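PDB 4GQ2: nucleoporin nup120 from Schizosaccharomyces pombe, which serves as a structural component of the nuclear pore complex, whose nucleoporins can also dock transport factors that associate with it transiently. Local coordinates for residues Met112-Ser121 with Pro173-Ile184; Ile577-Met588 with Val691-Leu702. One frame throughout, in Å; residues are numbered along the deposited sequence.

Contact 1 of 2, residues Met112-Ser121 with Pro173-Ile184; sequences MKDGVAFSFS and PDLMAAISTSEI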
loop_
_atom_site.group_PDB
_atom_site.type_symbol
_atom_site.label_atom_id
_atom_site.label_comp_id
_atom_site.label_asym_id
_atom_site.label_seq_id
_atom_site.Cartn_x
_atom_site.Cartn_y
_atom_site.Cartn_z
ATOM N N MET A 112 29.891 -9.667 -21.608
ATOM C CA MET A 112 29.604 -9.059 -22.900
ATOM C C MET A 112 28.138 -9.222 -23.268
ATOM O O MET A 112 27.478 -10.179 -22.850
ATOM C CB MET A 112 30.505 -9.632 -24.008
ATOM C CG MET A 112 30.151 -11.037 -24.466
ATOM S SD MET A 112 30.957 -11.471 -26.020
ATOM C CE MET A 112 30.002 -12.902 -26.536
ATOM N N LYS A 113 27.642 -8.267 -24.046
ATOM C CA LYS A 113 26.318 -8.326 -24.631
ATOM C C LYS A 113 26.199 -9.632 -25.421
ATOM O O LYS A 113 27.143 -10.046 -26.106
ATOM C CB LYS A 113 26.120 -7.097 -25.528
ATOM C CG LYS A 113 24.873 -7.104 -26.392
ATOM C CD LYS A 113 23.706 -6.381 -25.740
ATOM C CE LYS A 113 22.575 -6.143 -26.735
ATOM N NZ LYS A 113 21.814 -7.391 -27.036
ATOM N N ASP A 114 25.055 -10.299 -25.291
ATOM C CA ASP A 114 24.846 -11.624 -25.886
ATOM C C ASP A 114 25.820 -12.646 -25.307
ATOM O O ASP A 114 26.047 -13.702 -25.902
ATOM C CB ASP A 114 24.975 -11.569 -27.414
ATOM C CG ASP A 114 24.107 -10.500 -28.028
ATOM O OD1 ASP A 114 22.882 -10.697 -28.096
ATOM O OD2 ASP A 114 24.646 -9.458 -28.441
ATOM N N GLY A 115 26.383 -12.320 -24.143
ATOM C CA GLY A 115 27.386 -13.156 -23.497
ATOM C C GLY A 115 26.885 -14.043 -22.372
ATOM O O GLY A 115 27.681 -14.506 -21.560
ATOM N N VAL A 116 25.576 -14.292 -22.330
ATOM C CA VAL A 116 24.986 -15.166 -21.315
ATOM C C VAL A 116 24.122 -16.222 -22.004
ATOM O O VAL A 116 23.242 -15.896 -22.793
ATOM C CB VAL A 116 24.131 -14.374 -20.290
ATOM C CG1 VAL A 116 23.576 -15.301 -19.218
ATOM C CG2 VAL A 116 24.935 -13.254 -19.638
ATOM N N ALA A 117 24.384 -17.488 -21.701
ATOM C CA ALA A 117 23.656 -18.589 -22.305
ATOM C C ALA A 117 23.349 -19.634 -21.246
ATOM O O ALA A 117 24.166 -19.896 -20.362
ATOM C CB ALA A 117 24.464 -19.196 -23.444
ATOM N N PHE A 118 22.170 -20.231 -21.347
ATOM C CA PHE A 118 21.688 -21.176 -20.352
ATOM C C PHE A 118 21.525 -22.579 -20.925
ATOM O O PHE A 118 21.257 -22.750 -22.119
ATOM C CB PHE A 118 20.335 -20.709 -19.819
ATOM C CG PHE A 118 20.418 -19.630 -18.777
ATOM C CD1 PHE A 118 20.769 -18.330 -19.121
ATOM C CD2 PHE A 118 20.106 -19.909 -17.449
ATOM C CE1 PHE A 118 20.831 -17.337 -18.154
ATOM C CE2 PHE A 118 20.162 -18.917 -16.479
ATOM C CZ PHE A 118 20.528 -17.631 -16.834
ATOM N N SER A 119 21.680 -23.577 -20.063
ATOM C CA SER A 119 21.366 -24.962 -20.406
ATOM C C SER A 119 20.943 -25.732 -19.156
ATOM O O SER A 119 21.342 -25.390 -18.041
ATOM C CB SER A 119 22.561 -25.644 -21.074
ATOM O OG SER A 119 22.156 -26.844 -21.712
ATOM N N PHE A 120 20.141 -26.774 -19.351
ATOM C CA PHE A 120 19.596 -27.549 -18.242
ATOM C C PHE A 120 19.859 -29.047 -18.398
ATOM O O PHE A 120 19.585 -29.621 -19.452
ATOM C CB PHE A 120 18.094 -27.281 -18.111
ATOM C CG PHE A 120 17.447 -27.981 -16.950
ATOM C CD1 PHE A 120 17.613 -27.508 -15.652
ATOM C CD2 PHE A 120 16.662 -29.111 -17.156
ATOM C CE1 PHE A 120 17.012 -28.153 -14.582
ATOM C CE2 PHE A 120 16.060 -29.761 -16.091
ATOM C CZ PHE A 120 16.235 -29.281 -14.803
ATOM N N SER A 121 20.388 -29.659 -17.336
ATOM C CA SER A 121 20.653 -31.102 -17.277
ATOM C C SER A 121 19.504 -31.848 -16.614
ATOM O O SER A 121 19.074 -31.486 -15.512
ATOM C CB SER A 121 21.941 -31.386 -16.494
ATOM O OG SER A 121 21.768 -31.132 -15.108
ATOM N N PRO A 173 34.992 -12.986 -29.448
ATOM C CA PRO A 173 33.722 -13.704 -29.321
ATOM C C PRO A 173 32.556 -12.730 -29.422
ATOM O O PRO A 173 32.622 -11.627 -28.872
ATOM C CB PRO A 173 33.798 -14.318 -27.914
ATOM C CG PRO A 173 35.249 -14.316 -27.563
ATOM C CD PRO A 173 35.775 -13.061 -28.202
ATOM N N ASP A 174 31.512 -13.133 -30.138
ATOM C CA ASP A 174 30.433 -12.227 -30.492
ATOM C C ASP A 174 29.047 -12.771 -30.123
ATOM O O ASP A 174 28.279 -12.107 -29.431
ATOM C CB ASP A 174 30.506 -11.899 -31.985
ATOM C CG ASP A 174 29.676 -10.689 -32.357
ATOM O OD1 ASP A 174 29.843 -9.618 -31.725
ATOM O OD2 ASP A 174 28.865 -10.808 -33.296
ATOM N N LEU A 175 28.730 -13.972 -30.590
ATOM C CA LEU A 175 27.446 -14.587 -30.280
ATOM C C LEU A 175 27.647 -15.991 -29.728
ATOM O O LEU A 175 28.629 -16.659 -30.062
ATOM C CB LEU A 175 26.537 -14.614 -31.513
ATOM C CG LEU A 175 26.098 -13.277 -32.130
ATOM C CD1 LEU A 175 25.530 -13.488 -33.526
ATOM C CD2 LEU A 175 25.088 -12.554 -31.249
ATOM N N MET A 176 26.721 -16.418 -28.871
ATOM C CA MET A 176 26.762 -17.749 -28.270
ATOM C C MET A 176 25.477 -18.516 -28.537
ATOM O O MET A 176 24.413 -17.923 -28.729
ATOM C CB MET A 176 26.948 -17.674 -26.754
ATOM C CG MET A 176 28.054 -16.756 -26.259
ATOM S SD MET A 176 27.875 -16.425 -24.492
ATOM C CE MET A 176 28.354 -17.988 -23.758
ATOM N N ALA A 177 25.588 -19.840 -28.533
ATOM C CA ALA A 177 24.424 -20.716 -28.480
ATOM C C ALA A 177 24.807 -22.007 -27.771
ATOM O O ALA A 177 25.551 -22.829 -28.314
ATOM C CB ALA A 177 23.873 -20.999 -29.876
ATOM N N ALA A 178 24.320 -22.155 -26.543
ATOM C CA ALA A 178 24.475 -23.382 -25.773
ATOM C C ALA A 178 23.927 -24.561 -26.570
ATOM O O ALA A 178 22.822 -24.499 -27.110
ATOM C CB ALA A 178 23.745 -23.258 -24.443
ATOM N N ILE A 179 24.711 -25.628 -26.656
ATOM C CA ILE A 179 24.285 -26.838 -27.360
ATOM C C ILE A 179 23.768 -27.851 -26.343
ATOM O O ILE A 179 22.837 -28.609 -26.619
ATOM C CB ILE A 179 25.444 -27.437 -28.197
ATOM C CG1 ILE A 179 25.877 -26.468 -29.309
ATOM C CG2 ILE A 179 25.087 -28.810 -28.760
ATOM C CD1 ILE A 179 24.743 -25.878 -30.126
ATOM N N SER A 180 24.378 -27.824 -25.158
ATOM C CA SER A 180 24.103 -28.766 -24.087
ATOM C C SER A 180 24.757 -28.270 -22.801
ATOM O O SER A 180 25.308 -27.164 -22.755
ATOM C CB SER A 180 24.670 -30.144 -24.441
ATOM O OG SER A 180 26.089 -30.112 -24.455
ATOM N N THR A 181 24.715 -29.105 -21.769
ATOM C CA THR A 181 25.345 -28.793 -20.488
ATOM C C THR A 181 26.865 -28.892 -20.530
ATOM O O THR A 181 27.531 -28.609 -19.538
ATOM C CB THR A 181 24.805 -29.680 -19.344
ATOM O OG1 THR A 181 24.576 -31.013 -19.825
ATOM C CG2 THR A 181 23.508 -29.106 -18.802
ATOM N N SER A 182 27.418 -29.281 -21.674
ATOM C CA SER A 182 28.867 -29.392 -21.804
ATOM C C SER A 182 29.388 -28.816 -23.118
ATOM O O SER A 182 30.600 -28.668 -23.298
ATOM C CB SER A 182 29.307 -30.849 -21.644
ATOM O OG SER A 182 28.799 -31.651 -22.698
ATOM N N GLU A 183 28.474 -28.477 -24.023
ATOM C CA GLU A 183 28.846 -27.960 -25.341
ATOM C C GLU A 183 28.222 -26.605 -25.632
ATOM O O GLU A 183 27.042 -26.381 -25.370
ATOM C CB GLU A 183 28.460 -28.956 -26.443
ATOM C CG GLU A 183 29.263 -30.252 -26.445
ATOM C CD GLU A 183 28.509 -31.404 -27.085
ATOM O OE1 GLU A 183 27.484 -31.847 -26.515
ATOM O OE2 GLU A 183 28.947 -31.871 -28.157
ATOM N N ILE A 184 29.033 -25.709 -26.180
ATOM C CA ILE A 184 28.575 -24.392 -26.611
ATOM C C ILE A 184 29.290 -23.957 -27.896
ATOM O O ILE A 184 30.460 -24.274 -28.108
ATOM C CB ILE A 184 28.754 -23.329 -25.494
ATOM C CG1 ILE A 184 28.226 -21.965 -25.948
ATOM C CG2 ILE A 184 30.212 -23.223 -25.052
ATOM C CD1 ILE A 184 27.601 -21.149 -24.846
#

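Contact 2 of 2, residues Ile577-Met588 with Val691-Leu702; sequences ILDLGRSLHSCM and VSIEGFIFLLSL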
loop_
_atom_site.group_PDB
_atom_site.type_symbol
_atom_site.label_atom_id
_atom_site.label_comp_id
_atom_site.label_asym_id
_atom_site.label_seq_id
_atom_site.Cartn_x
_atom_site.Cartn_y
_atom_site.Cartn_z
ATOM N N ILE A 577 -24.387 6.771 -22.108
ATOM C CA ILE A 577 -24.602 7.125 -20.705
ATOM C C ILE A 577 -23.315 6.964 -19.888
ATOM O O ILE A 577 -23.026 7.785 -19.006
ATOM C CB ILE A 577 -25.731 6.296 -20.053
ATOM C CG1 ILE A 577 -26.994 6.310 -20.922
ATOM C CG2 ILE A 577 -26.051 6.835 -18.661
ATOM C CD1 ILE A 577 -27.932 5.142 -20.685
ATOM N N LEU A 578 -22.544 5.915 -20.178
ATOM C CA LEU A 578 -21.253 5.722 -19.519
ATOM C C LEU A 578 -20.366 6.954 -19.730
ATOM O O LEU A 578 -19.773 7.467 -18.777
ATOM C CB LEU A 578 -20.558 4.434 -19.995
ATOM C CG LEU A 578 -19.144 4.035 -19.518
ATOM C CD1 LEU A 578 -18.069 4.699 -20.376
ATOM C CD2 LEU A 578 -18.889 4.289 -18.029
ATOM N N ASP A 579 -20.305 7.443 -20.970
ATOM C CA ASP A 579 -19.517 8.632 -21.263
ATOM C C ASP A 579 -20.003 9.847 -20.473
ATOM O O ASP A 579 -19.193 10.678 -20.047
ATOM C CB ASP A 579 -19.502 8.927 -22.760
ATOM C CG ASP A 579 -18.550 10.046 -23.118
ATOM O OD1 ASP A 579 -17.326 9.851 -22.983
ATOM O OD2 ASP A 579 -19.026 11.121 -23.529
ATOM N N LEU A 580 -21.319 9.936 -20.273
ATOM C CA LEU A 580 -21.906 10.980 -19.428
ATOM C C LEU A 580 -21.399 10.894 -17.980
ATOM O O LEU A 580 -21.178 11.918 -17.331
ATOM C CB LEU A 580 -23.444 10.921 -19.467
ATOM C CG LEU A 580 -24.213 11.215 -20.767
ATOM C CD1 LEU A 580 -25.708 11.120 -20.528
ATOM C CD2 LEU A 580 -23.881 12.583 -21.345
ATOM N N GLY A 581 -21.218 9.670 -17.483
ATOM C CA GLY A 581 -20.647 9.434 -16.162
ATOM C C GLY A 581 -19.179 9.811 -16.106
ATOM O O GLY A 581 -18.746 10.516 -15.179
ATOM N N ARG A 582 -18.422 9.354 -17.108
ATOM C CA ARG A 582 -17.009 9.704 -17.258
ATOM C C ARG A 582 -16.787 11.214 -17.249
ATOM O O ARG A 582 -15.907 11.703 -16.548
ATOM C CB ARG A 582 -16.426 9.147 -18.557
ATOM C CG ARG A 582 -16.282 7.639 -18.632
ATOM C CD ARG A 582 -15.299 7.229 -19.724
ATOM N NE ARG A 582 -15.560 7.851 -21.027
ATOM C CZ ARG A 582 -15.081 7.405 -22.187
ATOM N NH1 ARG A 582 -14.324 6.313 -22.232
ATOM N NH2 ARG A 582 -15.366 8.043 -23.312
ATOM N N SER A 583 -17.580 11.943 -18.033
ATOM C CA SER A 583 -17.367 13.372 -18.188
ATOM C C SER A 583 -17.811 14.162 -16.967
ATOM O O SER A 583 -17.252 15.215 -16.675
ATOM C CB SER A 583 -18.021 13.895 -19.469
ATOM O OG SER A 583 -19.416 13.724 -19.433
ATOM N N LEU A 584 -18.802 13.641 -16.249
ATOM C CA LEU A 584 -19.199 14.214 -14.959
ATOM C C LEU A 584 -18.091 14.025 -13.924
ATOM O O LEU A 584 -17.729 14.969 -13.215
ATOM C CB LEU A 584 -20.496 13.578 -14.462
ATOM C CG LEU A 584 -21.160 14.073 -13.176
ATOM C CD1 LEU A 584 -21.374 15.574 -13.197
ATOM C CD2 LEU A 584 -22.499 13.367 -13.007
ATOM N N HIS A 585 -17.547 12.809 -13.849
ATOM C CA HIS A 585 -16.408 12.544 -12.965
ATOM C C HIS A 585 -15.293 13.532 -13.189
ATOM O O HIS A 585 -14.713 14.060 -12.233
ATOM C CB HIS A 585 -15.894 11.124 -13.141
ATOM C CG HIS A 585 -15.117 10.616 -11.955
ATOM N ND1 HIS A 585 -13.856 11.010 -11.691
ATOM C CD2 HIS A 585 -15.475 9.733 -10.940
ATOM C CE1 HIS A 585 -13.423 10.403 -10.571
ATOM N NE2 HIS A 585 -14.415 9.625 -10.110
ATOM N N SER A 586 -15.018 13.827 -14.456
ATOM C CA SER A 586 -13.892 14.688 -14.824
ATOM C C SER A 586 -14.106 16.168 -14.490
ATOM O O SER A 586 -13.220 16.987 -14.717
ATOM C CB SER A 586 -13.575 14.525 -16.309
ATOM O OG SER A 586 -14.524 15.230 -17.089
ATOM N N CYS A 587 -15.282 16.507 -13.966
ATOM C CA CYS A 587 -15.552 17.856 -13.451
ATOM C C CYS A 587 -14.925 18.100 -12.074
ATOM O O CYS A 587 -14.858 19.241 -11.607
ATOM C CB CYS A 587 -17.060 18.098 -13.356
ATOM S SG CYS A 587 -17.925 18.080 -14.940
ATOM N N MET A 588 -14.479 17.021 -11.433
ATOM C CA MET A 588 -13.976 17.061 -10.068
ATOM C C MET A 588 -12.457 17.107 -10.043
ATOM O O MET A 588 -11.800 16.289 -10.693
ATOM C CB MET A 588 -14.441 15.823 -9.285
ATOM C CG MET A 588 -15.900 15.456 -9.465
ATOM S SD MET A 588 -17.037 16.793 -9.063
ATOM C CE MET A 588 -18.589 16.010 -9.498
ATOM N N VAL A 691 -13.220 4.800 -10.235
ATOM C CA VAL A 691 -13.583 5.977 -11.030
ATOM C C VAL A 691 -14.888 5.730 -11.815
ATOM O O VAL A 691 -15.761 6.605 -11.872
ATOM C CB VAL A 691 -12.403 6.385 -11.951
ATOM C CG1 VAL A 691 -12.829 7.353 -13.053
ATOM C CG2 VAL A 691 -11.255 6.959 -11.113
ATOM N N SER A 692 -15.036 4.528 -12.374
ATOM C CA SER A 692 -16.238 4.172 -13.118
ATOM C C SER A 692 -17.483 4.189 -12.220
ATOM O O SER A 692 -18.481 4.840 -12.540
ATOM C CB SER A 692 -16.061 2.803 -13.787
ATOM O OG SER A 692 -17.305 2.239 -14.163
ATOM N N ILE A 693 -17.411 3.465 -11.105
ATOM C CA ILE A 693 -18.502 3.385 -10.133
ATOM C C ILE A 693 -18.890 4.765 -9.617
ATOM O O ILE A 693 -20.078 5.088 -9.507
ATOM C CB ILE A 693 -18.102 2.491 -8.938
ATOM C CG1 ILE A 693 -17.997 1.031 -9.382
ATOM C CG2 ILE A 693 -19.097 2.645 -7.791
ATOM C CD1 ILE A 693 -17.046 0.195 -8.543
ATOM N N GLU A 694 -17.883 5.584 -9.310
ATOM C CA GLU A 694 -18.122 6.942 -8.846
ATOM C C GLU A 694 -18.907 7.759 -9.869
ATOM O O GLU A 694 -19.858 8.467 -9.511
ATOM C CB GLU A 694 -16.805 7.629 -8.471
ATOM C CG GLU A 694 -16.255 7.171 -7.124
ATOM C CD GLU A 694 -14.778 7.467 -6.934
ATOM O OE1 GLU A 694 -14.162 8.061 -7.843
ATOM O OE2 GLU A 694 -14.236 7.106 -5.864
ATOM N N GLY A 695 -18.514 7.661 -11.137
ATOM C CA GLY A 695 -19.211 8.375 -12.202
ATOM C C GLY A 695 -20.707 8.083 -12.193
ATOM O O GLY A 695 -21.522 8.995 -12.331
ATOM N N PHE A 696 -21.059 6.809 -12.011
ATOM C CA PHE A 696 -22.456 6.374 -11.978
ATOM C C PHE A 696 -23.178 6.909 -10.743
ATOM O O PHE A 696 -24.281 7.459 -10.851
ATOM C CB PHE A 696 -22.562 4.843 -12.055
ATOM C CG PHE A 696 -22.198 4.270 -13.399
ATOM C CD1 PHE A 696 -22.852 4.686 -14.553
ATOM C CD2 PHE A 696 -21.213 3.297 -13.508
ATOM C CE1 PHE A 696 -22.516 4.154 -15.789
ATOM C CE2 PHE A 696 -20.871 2.759 -14.743
ATOM C CZ PHE A 696 -21.525 3.187 -15.884
ATOM N N ILE A 697 -22.548 6.755 -9.580
ATOM C CA ILE A 697 -23.042 7.365 -8.342
ATOM C C ILE A 697 -23.283 8.860 -8.540
ATOM O O ILE A 697 -24.343 9.363 -8.166
ATOM C CB ILE A 697 -22.097 7.118 -7.135
ATOM C CG1 ILE A 697 -22.090 5.633 -6.755
ATOM C CG2 ILE A 697 -22.511 7.964 -5.936
ATOM C CD1 ILE A 697 -21.007 5.234 -5.770
ATOM N N PHE A 698 -22.323 9.564 -9.144
ATOM C CA PHE A 698 -22.486 11.008 -9.385
ATOM C C PHE A 698 -23.716 11.258 -10.259
ATOM O O PHE A 698 -24.501 12.182 -10.015
ATOM C CB PHE A 698 -21.269 11.620 -10.087
ATOM C CG PHE A 698 -19.985 11.546 -9.308
ATOM C CD1 PHE A 698 -19.956 11.131 -7.984
ATOM C CD2 PHE A 698 -18.788 11.939 -9.911
ATOM C CE1 PHE A 698 -18.755 11.065 -7.290
ATOM C CE2 PHE A 698 -17.590 11.888 -9.219
ATOM C CZ PHE A 698 -17.573 11.446 -7.906
ATOM N N LEU A 699 -23.864 10.420 -11.282
ATOM C CA LEU A 699 -24.955 10.532 -12.239
ATOM C C LEU A 699 -26.316 10.313 -11.573
ATOM O O LEU A 699 -27.219 11.142 -11.709
ATOM C CB LEU A 699 -24.737 9.541 -13.381
ATOM C CG LEU A 699 -25.289 9.868 -14.767
ATOM C CD1 LEU A 699 -24.789 11.215 -15.264
ATOM C CD2 LEU A 699 -24.886 8.758 -15.721
ATOM N N LEU A 700 -26.440 9.215 -10.832
ATOM C CA LEU A 700 -27.655 8.903 -10.075
ATOM C C LEU A 700 -28.020 10.005 -9.081
ATOM O O LEU A 700 -29.184 10.388 -8.967
ATOM C CB LEU A 700 -27.511 7.548 -9.369
ATOM C CG LEU A 700 -28.096 6.303 -10.051
ATOM C CD1 LEU A 700 -28.370 6.483 -11.543
ATOM C CD2 LEU A 700 -27.228 5.077 -9.800
ATOM N N SER A 701 -27.011 10.526 -8.389
ATOM C CA SER A 701 -27.184 11.638 -7.460
ATOM C C SER A 701 -27.673 12.925 -8.130
ATOM O O SER A 701 -28.446 13.680 -7.539
ATOM C CB SER A 701 -25.868 11.903 -6.721
ATOM O OG SER A 701 -25.900 13.155 -6.063
ATOM N N LEU A 702 -27.198 13.187 -9.344
ATOM C CA LEU A 702 -27.637 14.357 -10.108
ATOM C C LEU A 702 -29.117 14.224 -10.489
ATOM O O LEU A 702 -29.913 15.126 -10.240
ATOM C CB LEU A 702 -26.775 14.526 -11.368
ATOM C CG LEU A 702 -26.895 15.841 -12.155
ATOM C CD1 LEU A 702 -25.584 16.154 -12.845
ATOM C CD2 LEU A 702 -28.031 15.816 -13.172
#

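Contact 1 of 2, residues Met112-Ser121 with Pro173-Ile184
Ala-117 and Ala-178 face each other between strands 115-121 and 173-178, which run parallel (6°) with axes 6.4 Å apart at closest approach but share no backbone hydrogen bond. Each strand begins its own four-stranded antiparallel sheet, so side chains fill the seam between successive blades of the beta-propeller. At one end the extended side chain of Met-112 reaches over the other backbone, its SD 3.3 Å from Pro-173 O and its CE 4.3 Å from Met-176 CG. Met-176 answers from the opposite strand: its SD lies against the backbone of Gly-115, 3.3 Å from Gly-115 C, and a bend at the last torsion (chi3 72°) carries CE to 4.1 Å from Ala-117 CB. Ile-184, on the second strand of its blade, brings CD1 to 4.0 Å from Ala-117 CB. Beyond the alanines, Ser-119 OG sits over the peptide after Ser-180, 3.2 Å from Ser-180 C, without the angle for a hydrogen bond. Thr-181 closes the row with CG2 3.6 Å from Ser-121 CB, while Ser-121 OG bonds to His-123 O instead. Tyr-130 and Tyr-140, from strands 126-133 and 138-143 of the blade that 115-121 begins, donate their hydroxyls to Ser-180 O and Thr-181 O. The two blades are thus joined here by thioether and methyl packing along the strands, with tyrosine hydrogen bonds at the turn 179-182 supplying the directional part.

Contact 2 of 2, residues Ile577-Met588 with Val691-Leu702
Gly-581 and Gly-695 meet where helices 577-585 and 691-702 cross nearly at right angles (94°), their CA atoms 4.3 Å and the axes 7.9 Å apart; the missing side chains permit this close approach. His-585 inserts as a knob among Val-691, Glu-694, Gly-695 and Phe-698. Its CB lies 4.4 Å from Gly-695 CA, and with CG anti to the backbone N (chi1 -158°) the ring is carried obliquely across the partner helix towards Glu-694. CG approaches Phe-698 CE2; the two rings are near parallel but slid apart, with little overlap. CD2 lies 3.3 Å from Val-691 O, and ND1 and CE1 run under Val-691 CG1, which sits over the centre of one face in a CH-pi contact. At the tip NE2 donates to Glu-694 OE1 over 2.8 Å, almost straight (175°), OE1 accepting through the anti lone pair of a carboxylate nearly coplanar with the ring. Were His-585 replaced by an alanine, Glu-694 OE1 would probably lose this donor and a gap would open beneath Val-691. In the reciprocal knob, Leu-699 places CD2 3.7 Å from Ile-577 CG2, while Leu-584 CD2 lies 3.6 Å from Phe-698 CB. Glu-694 OE2 also pairs with Arg-597 and accepts from Trp-729. This buried carboxylate, with partners on both oxygens, is likely to stay ionised and to polarise the imidazole, adding a polar lock to an otherwise apolar crossing.

From the N terminus, the chain passes through the propeller, where contact 1 closes a loop of 51 residues. That loop carries strands 126-133, 138-143 and 160-163, which complete the blade begun by 115-121 before the next blade starts at 173-178. Further blades and helices 419-428 to 492-515 precede strands 520-525 to 539-544, which rejoin the sheet of strand 3-11. Contact 2 then closes a mainly helical loop of 102 residues, bringing helix 672-703 back across helix 571-585, with helices 590-605 to 646-658 between them. The loops lie in series, neither nested nor crossed, with contact centres 56 Å apart on opposite sides of the chain's centre: one joins neighbouring blades, the other packs the helical domain.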